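Citrate lyase, subunit 1 (Methanosaeta concilii, PDB 6HXI) probably cleaves citrate, as one subunit of ATP citrate lyase, using ATP and coenzyme A to give acetyl-CoA and oxaloacetate. Local coordinates at residues A282-I285 against Y286-I290; N310-E313 against T314-T318; F345-V348 against A349-F352. One frame throughout, in Å; residues are numbered along the deposited sequence.

All three contacts lie in the citrate-binding part of the chain, contacts 1 and 2 within helices and contact 3 at a loop-helix junction. Contacts 2 and 3 touch, their centres about 11 Å apart: T311 OG1 reaches K350 O at 2.7 Å and T314 OG1 reaches T351 O at 3.0 Å, both probable hydrogen bonds joining the first turns of two helices. Contact 1 stands apart, its centre about 22 Å and 21 Å from those of contacts 2 and 3. Citrate relates contacts 1 and 3, lying about 6 Å from the side chain of A282 and about 3 Å from that of T346. F345, in contact 3, touches coenzyme A; the side chain of E313, in contact 2, is about 9 Å from it.

Contact 1: A282-I285 against Y286-I290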
ATOM      1  N   ALA C 282     -16.592  41.582  39.788  1.00 49.09           N
ATOM      2  CA  ALA C 282     -17.425  40.893  40.776  1.00 49.17           C
ATOM      3  C   ALA C 282     -16.747  40.630  42.125  1.00 52.33           C
ATOM      4  O   ALA C 282     -17.426  40.715  43.149  1.00 52.85           O
ATOM      5  CB  ALA C 282     -17.936  39.592  40.197  1.00 49.46           C
ATOM      6  N   SER C 283     -15.424  40.309  42.139  1.00 46.59           N
ATOM      7  CA  SER C 283     -14.697  40.006  43.384  1.00 47.18           C
ATOM      8  C   SER C 283     -14.614  41.207  44.313  1.00 53.03           C
ATOM      9  O   SER C 283     -14.696  41.066  45.535  1.00 53.31           O
ATOM     10  CB  SER C 283     -13.315  39.442  43.089  1.00 49.44           C
ATOM     11  OG  SER C 283     -12.591  40.295  42.219  1.00 57.14           O
ATOM     12  N   VAL C 284     -14.477  42.394  43.707  1.00 50.23           N
ATOM     13  CA  VAL C 284     -14.423  43.699  44.362  1.00 50.33           C
ATOM     14  C   VAL C 284     -15.792  43.942  44.978  1.00 56.14           C
ATOM     15  O   VAL C 284     -15.869  44.320  46.148  1.00 57.39           O
ATOM     16  CB  VAL C 284     -14.005  44.798  43.338  1.00 53.31           C
ATOM     17  CG1 VAL C 284     -14.228  46.195  43.884  1.00 54.56           C
ATOM     18  CG2 VAL C 284     -12.547  44.628  42.907  1.00 52.22           C
ATOM     19  N   ILE C 285     -16.873  43.657  44.216  1.00 53.63           N
ATOM     20  CA  ILE C 285     -18.259  43.838  44.676  1.00 54.67           C
ATOM     21  C   ILE C 285     -18.581  42.916  45.855  1.00 60.36           C
ATOM     22  O   ILE C 285     -19.227  43.371  46.803  1.00 62.81           O
ATOM     23  CB  ILE C 285     -19.305  43.748  43.527  1.00 56.15           C
ATOM     24  CG1 ILE C 285     -19.042  44.853  42.483  1.00 54.44           C
ATOM     25  CG2 ILE C 285     -20.760  43.835  44.080  1.00 57.78           C
ATOM     26  CD1 ILE C 285     -19.735  44.686  41.168  1.00 60.81           C
ATOM     27  N   TYR C 286     -18.112  41.647  45.816  1.00 55.02           N
ATOM     28  CA  TYR C 286     -18.322  40.709  46.931  1.00 54.83           C
ATOM     29  C   TYR C 286     -17.599  41.189  48.175  1.00 56.17           C
ATOM     30  O   TYR C 286     -18.168  41.111  49.252  1.00 58.02           O
ATOM     31  CB  TYR C 286     -17.892  39.287  46.571  1.00 55.41           C
ATOM     32  CG  TYR C 286     -18.933  38.485  45.826  1.00 56.79           C
ATOM     33  CD1 TYR C 286     -19.075  38.603  44.450  1.00 57.64           C
ATOM     34  CD2 TYR C 286     -19.723  37.546  46.485  1.00 58.08           C
ATOM     35  CE1 TYR C 286     -19.986  37.821  43.745  1.00 57.24           C
ATOM     36  CE2 TYR C 286     -20.638  36.757  45.789  1.00 58.14           C
ATOM     37  CZ  TYR C 286     -20.761  36.896  44.416  1.00 61.58           C
ATOM     38  OH  TYR C 286     -21.641  36.120  43.702  1.00 63.27           O
ATOM     39  N   ALA C 287     -16.378  41.739  48.022  1.00 50.72           N
ATOM     40  CA  ALA C 287     -15.590  42.318  49.116  1.00 52.05           C
ATOM     41  C   ALA C 287     -16.304  43.564  49.684  1.00 56.44           C
ATOM     42  O   ALA C 287     -16.361  43.720  50.898  1.00 57.67           O
ATOM     43  CB  ALA C 287     -14.194  42.683  48.626  1.00 51.65           C
ATOM     44  N   ASP C 288     -16.891  44.416  48.800  1.00 52.85           N
ATOM     45  CA  ASP C 288     -17.653  45.610  49.187  1.00 53.41           C
ATOM     46  C   ASP C 288     -18.820  45.220  50.090  1.00 58.91           C
ATOM     47  O   ASP C 288     -19.004  45.842  51.134  1.00 58.77           O
ATOM     48  CB  ASP C 288     -18.173  46.393  47.960  1.00 54.39           C
ATOM     49  CG  ASP C 288     -17.114  47.087  47.089  1.00 65.90           C
ATOM     50  OD1 ASP C 288     -15.913  47.013  47.434  1.00 66.02           O
ATOM     51  OD2 ASP C 288     -17.492  47.686  46.046  1.00 69.27           O
ATOM     52  N   THR C 289     -19.579  44.168  49.700  1.00 54.89           N
ATOM     53  CA  THR C 289     -20.745  43.662  50.442  1.00 54.54           C
ATOM     54  C   THR C 289     -20.341  43.104  51.805  1.00 58.47           C
ATOM     55  O   THR C 289     -21.017  43.397  52.780  1.00 59.82           O
ATOM     56  CB  THR C 289     -21.552  42.664  49.587  1.00 52.86           C
ATOM     57  OG1 THR C 289     -21.752  43.221  48.289  1.00 52.05           O
ATOM     58  CG2 THR C 289     -22.900  42.329  50.190  1.00 45.43           C
ATOM     59  N   ILE C 290     -19.242  42.321  51.880  1.00 54.71           N
ATOM     60  CA  ILE C 290     -18.748  41.757  53.153  1.00 55.93           C
ATOM     61  C   ILE C 290     -18.375  42.896  54.129  1.00 63.09           C
ATOM     62  O   ILE C 290     -18.776  42.832  55.282  1.00 64.70           O
ATOM     63  CB  ILE C 290     -17.600  40.713  52.954  1.00 56.58           C
ATOM     64  CG1 ILE C 290     -18.032  39.554  52.020  1.00 54.43           C
ATOM     65  CG2 ILE C 290     -17.108  40.166  54.306  1.00 57.70           C
ATOM     66  CD1 ILE C 290     -16.861  38.788  51.311  1.00 52.56           C
TER
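D288 folds back over the preceding turn of helix 280-292 and lies beside V284, the two side chains pointing the same way. Its CB sits 3.4 Å from I285 O. The next atom, CG, comes within 3.2 Å of V284 O. At the tip, OD1 rests 4.0 Å from the methyl V284 CG1 and 3.0 Å from V284 O; the latter pair are two acceptors, so no bond joins them. What holds the carboxylate there is the alpha-subunit chain of the enzyme (Succinyl-CoA ligase (ADP-forming) subunit alpha): G261 N of that chain binds OD2 and C263 N of that chain binds OD1. A leucine here would probably leave both of those amides without their acceptors and weaken the tie between the two chains. V284 suits the neighbouring place because one of its methyls, CG1, lies beside the acid without competing for its hydrogen bonds, and V284 O is satisfied by D288 N.

On another flank, Y286 brings the edge of its ring to A282 O, with CD1 3.0 Å away. A282 O is also bonded by Y286 N, so ring edge and amide approach the same oxygen, and the small alanine leaves room for the ring; the phenol OH reaches G340 N. T289 turns its hydroxyl toward the preceding turn: with OG1 anti to the carbonyl carbon (chi1 -47°), it donates to I285 O at 2.9 Å. T289 N binds the same oxygen at 3.0 Å from the opposite face of its plane, and OG1 is also hydrogen-bonded to T410 OG1. The chemistry implies a buried helix whose threonine doubles the grip on one carbonyl, while its acid, set close to a backbone oxygen, probably depends on the partner chain's amides to offset that crowding.

Contact 2: N310-E313 against T314-T318; sequences NTEE and TYHYT
E312 CG stands opposite the backbone N (chi1 179°), beside the carbonyl carbon, and H316 CG opposite its carbonyl carbon (chi1 -69°), so that the imidazole turns back toward the preceding turn. The two side chains lie side by side, with E312 CG 3.6 Å from H316 CE1 and the carboxylate and ring planes 65° apart. The methylene of glutamate suits this place because it lies against the CE1 rim of the ring while the acid reaches further, to K496 and S494 of the alpha-subunit chain.

At the start of the helix, N310 and E313 form a capping box. N310 OD1 accepts from E313 N at 2.8 Å, nearly along the C=O axis, and E313 OE1 accepts from N310 N at 3.2 Å, met from above the carboxylate plane. Asparagine, with its short side chain, can fold back onto an amide that the first turn leaves without a carbonyl partner. T314 N then binds N310 O, beginning the regular helical pattern.

Helix 311-325 packs between two others: Y315 and T318 touch helix 348-361, whereas E313, H316 and Y317 touch helix 246-256. Beyond them, Y317 OH bonds to K263 O on strand 261-266.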
ATOM      1  N   ASN C 310      -8.439  26.673  32.758  1.00 37.87           N
ATOM      2  CA  ASN C 310      -8.781  25.261  32.622  1.00 38.36           C
ATOM      3  C   ASN C 310      -9.007  24.580  33.979  1.00 45.91           C
ATOM      4  O   ASN C 310      -8.729  25.170  35.024  1.00 46.55           O
ATOM      5  CB  ASN C 310      -7.749  24.498  31.764  1.00 41.60           C
ATOM      6  CG  ASN C 310      -6.333  24.480  32.295  1.00 67.61           C
ATOM      7  OD1 ASN C 310      -6.070  24.223  33.477  1.00 53.02           O
ATOM      8  ND2 ASN C 310      -5.374  24.682  31.400  1.00 62.63           N
ATOM      9  N   THR C 311      -9.513  23.330  33.946  1.00 44.97           N
ATOM     10  CA  THR C 311      -9.795  22.491  35.116  1.00 45.54           C
ATOM     11  C   THR C 311      -8.593  22.353  36.068  1.00 51.46           C
ATOM     12  O   THR C 311      -8.755  22.497  37.272  1.00 51.22           O
ATOM     13  CB  THR C 311     -10.323  21.129  34.641  1.00 43.48           C
ATOM     14  OG1 THR C 311     -11.507  21.361  33.898  1.00 38.58           O
ATOM     15  CG2 THR C 311     -10.620  20.170  35.794  1.00 42.25           C
ATOM     16  N   GLU C 312      -7.412  22.065  35.520  1.00 49.29           N
ATOM     17  CA  GLU C 312      -6.159  21.895  36.255  1.00 50.52           C
ATOM     18  C   GLU C 312      -5.795  23.175  36.992  1.00 54.53           C
ATOM     19  O   GLU C 312      -5.460  23.104  38.173  1.00 55.23           O
ATOM     20  CB  GLU C 312      -5.049  21.453  35.285  1.00 51.98           C
ATOM     21  CG  GLU C 312      -3.669  21.250  35.883  1.00 61.11           C
ATOM     22  CD  GLU C 312      -2.590  21.189  34.817  1.00 78.60           C
ATOM     23  OE1 GLU C 312      -1.795  22.150  34.711  1.00 60.52           O
ATOM     24  OE2 GLU C 312      -2.586  20.211  34.036  1.00 86.27           O
ATOM     25  N   GLU C 313      -5.894  24.341  36.319  1.00 50.58           N
ATOM     26  CA  GLU C 313      -5.589  25.638  36.941  1.00 50.41           C
ATOM     27  C   GLU C 313      -6.527  25.941  38.107  1.00 53.30           C
ATOM     28  O   GLU C 313      -6.046  26.310  39.182  1.00 54.95           O
ATOM     29  CB  GLU C 313      -5.599  26.776  35.916  1.00 51.28           C
ATOM     30  CG  GLU C 313      -4.439  26.681  34.933  1.00 63.19           C
ATOM     31  CD  GLU C 313      -4.540  27.490  33.654  1.00 81.05           C
ATOM     32  OE1 GLU C 313      -5.634  28.014  33.344  1.00 76.97           O
ATOM     33  OE2 GLU C 313      -3.514  27.579  32.945  1.00 87.52           O
ATOM     34  N   THR C 314      -7.852  25.721  37.921  1.00 47.29           N
ATOM     35  CA  THR C 314      -8.860  25.973  38.961  1.00 47.48           C
ATOM     36  C   THR C 314      -8.719  24.981  40.095  1.00 52.06           C
ATOM     37  O   THR C 314      -8.992  25.327  41.245  1.00 50.82           O
ATOM     38  CB  THR C 314     -10.295  26.024  38.389  1.00 54.42           C
ATOM     39  OG1 THR C 314     -10.642  24.731  37.877  1.00 55.90           O
ATOM     40  CG2 THR C 314     -10.458  27.074  37.311  1.00 49.07           C
ATOM     41  N   TYR C 315      -8.291  23.749  39.775  1.00 49.51           N
ATOM     42  CA  TYR C 315      -8.084  22.698  40.769  1.00 51.33           C
ATOM     43  C   TYR C 315      -6.975  23.106  41.746  1.00 58.36           C
ATOM     44  O   TYR C 315      -7.197  23.071  42.954  1.00 60.32           O
ATOM     45  CB  TYR C 315      -7.763  21.364  40.071  1.00 53.67           C
ATOM     46  CG  TYR C 315      -7.193  20.322  40.994  1.00 57.47           C
ATOM     47  CD1 TYR C 315      -8.021  19.565  41.812  1.00 60.36           C
ATOM     48  CD2 TYR C 315      -5.816  20.107  41.073  1.00 58.64           C
ATOM     49  CE1 TYR C 315      -7.500  18.613  42.682  1.00 63.30           C
ATOM     50  CE2 TYR C 315      -5.282  19.161  41.945  1.00 61.06           C
ATOM     51  CZ  TYR C 315      -6.132  18.414  42.744  1.00 68.48           C
ATOM     52  OH  TYR C 315      -5.626  17.488  43.610  1.00 74.14           O
ATOM     53  N   HIS C 316      -5.796  23.519  41.223  1.00 54.73           N
ATOM     54  CA  HIS C 316      -4.652  23.969  42.033  1.00 55.24           C
ATOM     55  C   HIS C 316      -4.959  25.194  42.867  1.00 59.29           C
ATOM     56  O   HIS C 316      -4.509  25.273  44.004  1.00 60.84           O
ATOM     57  CB  HIS C 316      -3.400  24.177  41.179  1.00 55.31           C
ATOM     58  CG  HIS C 316      -2.841  22.897  40.652  1.00 59.41           C
ATOM     59  ND1 HIS C 316      -2.706  22.672  39.289  1.00 60.76           N
ATOM     60  CD2 HIS C 316      -2.433  21.792  41.319  1.00 62.93           C
ATOM     61  CE1 HIS C 316      -2.209  21.450  39.172  1.00 61.10           C
ATOM     62  NE2 HIS C 316      -2.027  20.882  40.364  1.00 63.03           N
ATOM     63  N   TYR C 317      -5.756  26.127  42.314  1.00 54.14           N
ATOM     64  CA  TYR C 317      -6.216  27.335  42.977  1.00 53.14           C
ATOM     65  C   TYR C 317      -7.122  26.974  44.159  1.00 56.84           C
ATOM     66  O   TYR C 317      -6.919  27.496  45.254  1.00 58.12           O
ATOM     67  CB  TYR C 317      -6.971  28.216  41.973  1.00 53.78           C
ATOM     68  CG  TYR C 317      -7.326  29.590  42.496  1.00 56.64           C
ATOM     69  CD1 TYR C 317      -6.439  30.659  42.371  1.00 58.36           C
ATOM     70  CD2 TYR C 317      -8.563  29.833  43.085  1.00 58.14           C
ATOM     71  CE1 TYR C 317      -6.772  31.932  42.836  1.00 60.18           C
ATOM     72  CE2 TYR C 317      -8.909  31.104  43.541  1.00 59.66           C
ATOM     73  CZ  TYR C 317      -8.005  32.147  43.432  1.00 68.02           C
ATOM     74  OH  TYR C 317      -8.349  33.393  43.900  1.00 70.17           O
ATOM     75  N   THR C 318      -8.127  26.100  43.931  1.00 52.70           N
ATOM     76  CA  THR C 318      -9.089  25.658  44.943  1.00 54.04           C
ATOM     77  C   THR C 318      -8.373  24.885  46.048  1.00 61.38           C
ATOM     78  O   THR C 318      -8.729  25.046  47.214  1.00 62.83           O
ATOM     79  CB  THR C 318     -10.273  24.871  44.310  1.00 58.60           C
ATOM     80  OG1 THR C 318     -10.821  25.600  43.213  1.00 51.29           O
ATOM     81  CG2 THR C 318     -11.401  24.580  45.310  1.00 58.84           C
TER

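Contact 3: F345-V348 against A349-F352; sequences FTDV and AKTF. With COA (coenzyme A), chain G.
D347 is the N-cap of helix 348-361, its carboxylate turned onto the backbone of A349 and K350. This helix belongs to the beta-alpha-beta crossover from strand 334-338 to strand 371-376 of the parallel sheet. OD1 of D347 accepts two weak bonds, from A349 N at 3.2 Å and from K350 N at 3.3 Å; aspartate suits the position because its short chain puts an acceptor, probably charged, beside amides of the first turn. The extended chain of K350 runs past D347, methylenes against CB and CG, and its NZ remains 4.5 Å from OD2, too far for a salt bridge.

D347 O is held twice by T351. The amide N binds it at 3.1 Å, and OG1, placed by chi1 of 63° between the backbone N and the carbonyl carbon, binds it from the opposite face at 3.0 Å. Threonine thus spends its hydroxyl on the preceding turn and turns its methyl to T346: the two CG2 atoms meet at 3.7 Å, the side chains crossing at about a right angle.

Further out, the loop before the cap reaches the ligands. T346 OG1 and F345 N bond to the citrate anion, and D308 N bonds T346 OG1 while its carboxylate accepts from D347 N, so D308 ties down both T346 and D347. F345, of the coenzyme A pocket, turns its ring edge to the ligand, CE1 lying 3.8 Å from COA C2P; its C-H groups can lie against both methylenes and amide oxygens of the pantetheine arm.

On the helix side, V348 and F352 lie side by side one turn apart, pointing the same way, and R377 and helix 382-396 pack against both. Here V348 CG1 makes a CH-pi contact over one face of the F352 ring, 3.9 Å from the centroid and 14° off the normal.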
ATOM      1  N   PHE C 345     -17.522  34.052  28.904  1.00 39.12           N
ATOM      2  CA  PHE C 345     -16.816  32.994  28.191  1.00 38.72           C
ATOM      3  C   PHE C 345     -16.186  31.938  29.087  1.00 43.34           C
ATOM      4  O   PHE C 345     -15.973  30.830  28.605  1.00 43.53           O
ATOM      5  CB  PHE C 345     -15.789  33.567  27.193  1.00 39.72           C
ATOM      6  CG  PHE C 345     -14.599  34.306  27.767  1.00 39.51           C
ATOM      7  CD1 PHE C 345     -14.693  35.658  28.105  1.00 41.49           C
ATOM      8  CD2 PHE C 345     -13.373  33.668  27.917  1.00 37.66           C
ATOM      9  CE1 PHE C 345     -13.577  36.349  28.612  1.00 41.60           C
ATOM     10  CE2 PHE C 345     -12.265  34.355  28.433  1.00 39.87           C
ATOM     11  CZ  PHE C 345     -12.373  35.689  28.769  1.00 38.55           C
ATOM     12  N   THR C 346     -15.887  32.256  30.357  1.00 41.99           N
ATOM     13  CA  THR C 346     -15.339  31.296  31.325  1.00 41.12           C
ATOM     14  C   THR C 346     -16.296  30.135  31.397  1.00 47.28           C
ATOM     15  O   THR C 346     -17.484  30.330  31.664  1.00 49.09           O
ATOM     16  CB  THR C 346     -15.128  31.968  32.687  1.00 43.35           C
ATOM     17  OG1 THR C 346     -14.137  32.997  32.556  1.00 47.07           O
ATOM     18  CG2 THR C 346     -14.697  30.983  33.797  1.00 37.92           C
ATOM     19  N   ASP C 347     -15.803  28.938  31.092  1.00 43.60           N
ATOM     20  CA  ASP C 347     -16.610  27.723  31.128  1.00 43.33           C
ATOM     21  C   ASP C 347     -16.886  27.295  32.585  1.00 46.04           C
ATOM     22  O   ASP C 347     -15.966  26.933  33.317  1.00 45.52           O
ATOM     23  CB  ASP C 347     -15.915  26.601  30.335  1.00 45.18           C
ATOM     24  CG  ASP C 347     -16.884  25.557  29.824  1.00 57.61           C
ATOM     25  OD1 ASP C 347     -17.464  24.818  30.661  1.00 57.53           O
ATOM     26  OD2 ASP C 347     -17.086  25.492  28.590  1.00 67.38           O
ATOM     27  N   VAL C 348     -18.150  27.333  33.003  1.00 41.47           N
ATOM     28  CA  VAL C 348     -18.511  27.010  34.392  1.00 41.85           C
ATOM     29  C   VAL C 348     -18.358  25.503  34.689  1.00 46.97           C
ATOM     30  O   VAL C 348     -18.044  25.133  35.822  1.00 48.64           O
ATOM     31  CB  VAL C 348     -19.915  27.564  34.764  1.00 45.95           C
ATOM     32  CG1 VAL C 348     -20.250  27.311  36.240  1.00 46.25           C
ATOM     33  CG2 VAL C 348     -20.026  29.054  34.436  1.00 45.20           C
ATOM     34  N   ALA C 349     -18.564  24.647  33.673  1.00 43.29           N
ATOM     35  CA  ALA C 349     -18.449  23.197  33.798  1.00 43.73           C
ATOM     36  C   ALA C 349     -17.017  22.782  34.059  1.00 49.66           C
ATOM     37  O   ALA C 349     -16.789  21.963  34.950  1.00 50.69           O
ATOM     38  CB  ALA C 349     -18.964  22.512  32.547  1.00 44.54           C
ATOM     39  N   LYS C 350     -16.057  23.309  33.252  1.00 46.97           N
ATOM     40  CA  LYS C 350     -14.611  23.016  33.336  1.00 46.27           C
ATOM     41  C   LYS C 350     -14.002  23.580  34.619  1.00 47.03           C
ATOM     42  O   LYS C 350     -13.229  22.881  35.280  1.00 45.55           O
ATOM     43  CB  LYS C 350     -13.846  23.581  32.115  1.00 47.42           C
ATOM     44  CG  LYS C 350     -14.208  22.943  30.789  1.00 48.40           C
ATOM     45  CD  LYS C 350     -13.409  23.561  29.651  1.00 62.31           C
ATOM     46  CE  LYS C 350     -13.922  23.090  28.314  1.00 87.79           C
ATOM     47  NZ  LYS C 350     -13.200  23.732  27.184  1.00105.01           N
ATOM     48  N   THR C 351     -14.340  24.852  34.964  1.00 43.52           N
ATOM     49  CA  THR C 351     -13.830  25.504  36.180  1.00 43.27           C
ATOM     50  C   THR C 351     -14.375  24.802  37.430  1.00 49.96           C
ATOM     51  O   THR C 351     -13.577  24.417  38.293  1.00 49.94           O
ATOM     52  CB  THR C 351     -14.080  27.023  36.201  1.00 43.23           C
ATOM     53  OG1 THR C 351     -15.473  27.296  36.204  1.00 37.86           O
ATOM     54  CG2 THR C 351     -13.378  27.760  35.080  1.00 42.20           C
ATOM     55  N   PHE C 352     -15.728  24.595  37.509  1.00 46.87           N
ATOM     56  CA  PHE C 352     -16.335  23.921  38.661  1.00 47.39           C
ATOM     57  C   PHE C 352     -15.931  22.457  38.753  1.00 49.95           C
ATOM     58  O   PHE C 352     -15.944  21.930  39.855  1.00 51.91           O
ATOM     59  CB  PHE C 352     -17.858  24.109  38.725  1.00 49.88           C
ATOM     60  CG  PHE C 352     -18.313  25.444  39.282  1.00 51.31           C
ATOM     61  CD1 PHE C 352     -17.413  26.497  39.451  1.00 53.06           C
ATOM     62  CD2 PHE C 352     -19.640  25.653  39.628  1.00 53.14           C
ATOM     63  CE1 PHE C 352     -17.830  27.724  39.955  1.00 52.48           C
ATOM     64  CE2 PHE C 352     -20.056  26.883  40.137  1.00 55.84           C
ATOM     65  CZ  PHE C 352     -19.146  27.906  40.305  1.00 53.05           C
TER
HETATM   66  N1A COA G 701       5.053  26.210  19.134  1.00 37.02           N
HETATM   67  C2A COA G 701       5.387  27.452  19.501  1.00 38.66           C
HETATM   68  N3A COA G 701       4.602  28.424  19.986  1.00 36.94           N
HETATM   69  C4A COA G 701       3.318  28.033  20.024  1.00 37.60           C
HETATM   70  C5A COA G 701       2.822  26.789  19.671  1.00 36.70           C
HETATM   71  C6A COA G 701       3.758  25.829  19.238  1.00 37.31           C
HETATM   72  N6A COA G 701       3.441  24.566  18.959  1.00 40.79           N
HETATM   73  N7A COA G 701       1.437  26.776  19.744  1.00 41.12           N
HETATM   74  C8A COA G 701       1.133  27.985  20.143  1.00 40.25           C
HETATM   75  N9A COA G 701       2.219  28.803  20.328  1.00 41.42           N
HETATM   76  C1B COA G 701       2.221  30.209  20.728  1.00 39.94           C
HETATM   77  C2B COA G 701       1.403  31.145  19.847  1.00 40.71           C
HETATM   78  O2B COA G 701       2.135  31.529  18.681  1.00 43.32           O
HETATM   79  C3B COA G 701       1.191  32.317  20.812  1.00 39.95           C
HETATM   80  O3B COA G 701       2.354  33.170  20.890  1.00 37.56           O
HETATM   81  P3B COA G 701       2.293  34.715  21.283  1.00 35.80           P
HETATM   82  O7A COA G 701       1.558  34.806  22.578  1.00 36.78           O
HETATM   83  O8A COA G 701       3.707  35.165  21.362  1.00 39.03           O
HETATM   84  O9A COA G 701       1.598  35.419  20.104  1.00 35.17           O
HETATM   85  C4B COA G 701       1.130  31.654  22.194  1.00 37.80           C
HETATM   86  O4B COA G 701       1.669  30.326  22.024  1.00 38.21           O
HETATM   87  C5B COA G 701      -0.240  31.584  22.818  1.00 39.15           C
HETATM   88  O5B COA G 701      -1.165  31.154  21.800  1.00 42.87           O
HETATM   89  P1A COA G 701      -2.644  31.834  21.647  1.00 45.87           P
HETATM   90  O1A COA G 701      -3.592  31.041  20.826  1.00 46.78           O
HETATM   91  O2A COA G 701      -2.561  33.294  21.231  1.00 39.95           O
HETATM   92  O3A COA G 701      -3.007  31.747  23.198  1.00 51.94           O
HETATM   93  P2A COA G 701      -4.246  31.903  24.185  1.00 48.04           P
HETATM   94  O4A COA G 701      -4.928  30.603  24.338  1.00 49.20           O
HETATM   95  O5A COA G 701      -3.650  32.355  25.497  1.00 50.70           O
HETATM   96  O6A COA G 701      -5.232  33.024  23.551  1.00 41.51           O
HETATM   97  CBP COA G 701      -6.369  34.970  24.484  1.00 36.87           C
HETATM   98  CCP COA G 701      -5.088  34.427  23.841  1.00 39.55           C
HETATM   99  CDP COA G 701      -6.175  36.471  24.740  1.00 29.73           C
HETATM  100  CEP COA G 701      -7.589  34.766  23.564  1.00 36.86           C
HETATM  101  CAP COA G 701      -6.608  34.221  25.824  1.00 40.28           C
HETATM  102  OAP COA G 701      -5.418  34.143  26.588  1.00 42.80           O
HETATM  103  C9P COA G 701      -7.739  34.737  26.704  1.00 45.34           C
HETATM  104  O9P COA G 701      -8.904  34.416  26.459  1.00 49.14           O
HETATM  105  N8P COA G 701      -7.392  35.525  27.735  1.00 43.34           N
HETATM  106  C7P COA G 701      -8.368  36.170  28.602  1.00 39.76           C
HETATM  107  C6P COA G 701      -8.321  37.668  28.474  1.00 43.61           C
HETATM  108  C5P COA G 701      -9.256  38.355  29.442  1.00 46.46           C
HETATM  109  O5P COA G 701      -9.532  37.841  30.525  1.00 49.05           O
HETATM  110  N4P COA G 701      -9.769  39.518  29.042  1.00 47.54           N
HETATM  111  C3P COA G 701     -10.767  40.251  29.810  1.00 51.38           C
HETATM  112  C2P COA G 701     -12.171  39.720  29.603  1.00 54.05           C
HETATM  113  S1P COA G 701     -13.260  40.884  30.470  1.00 58.56           S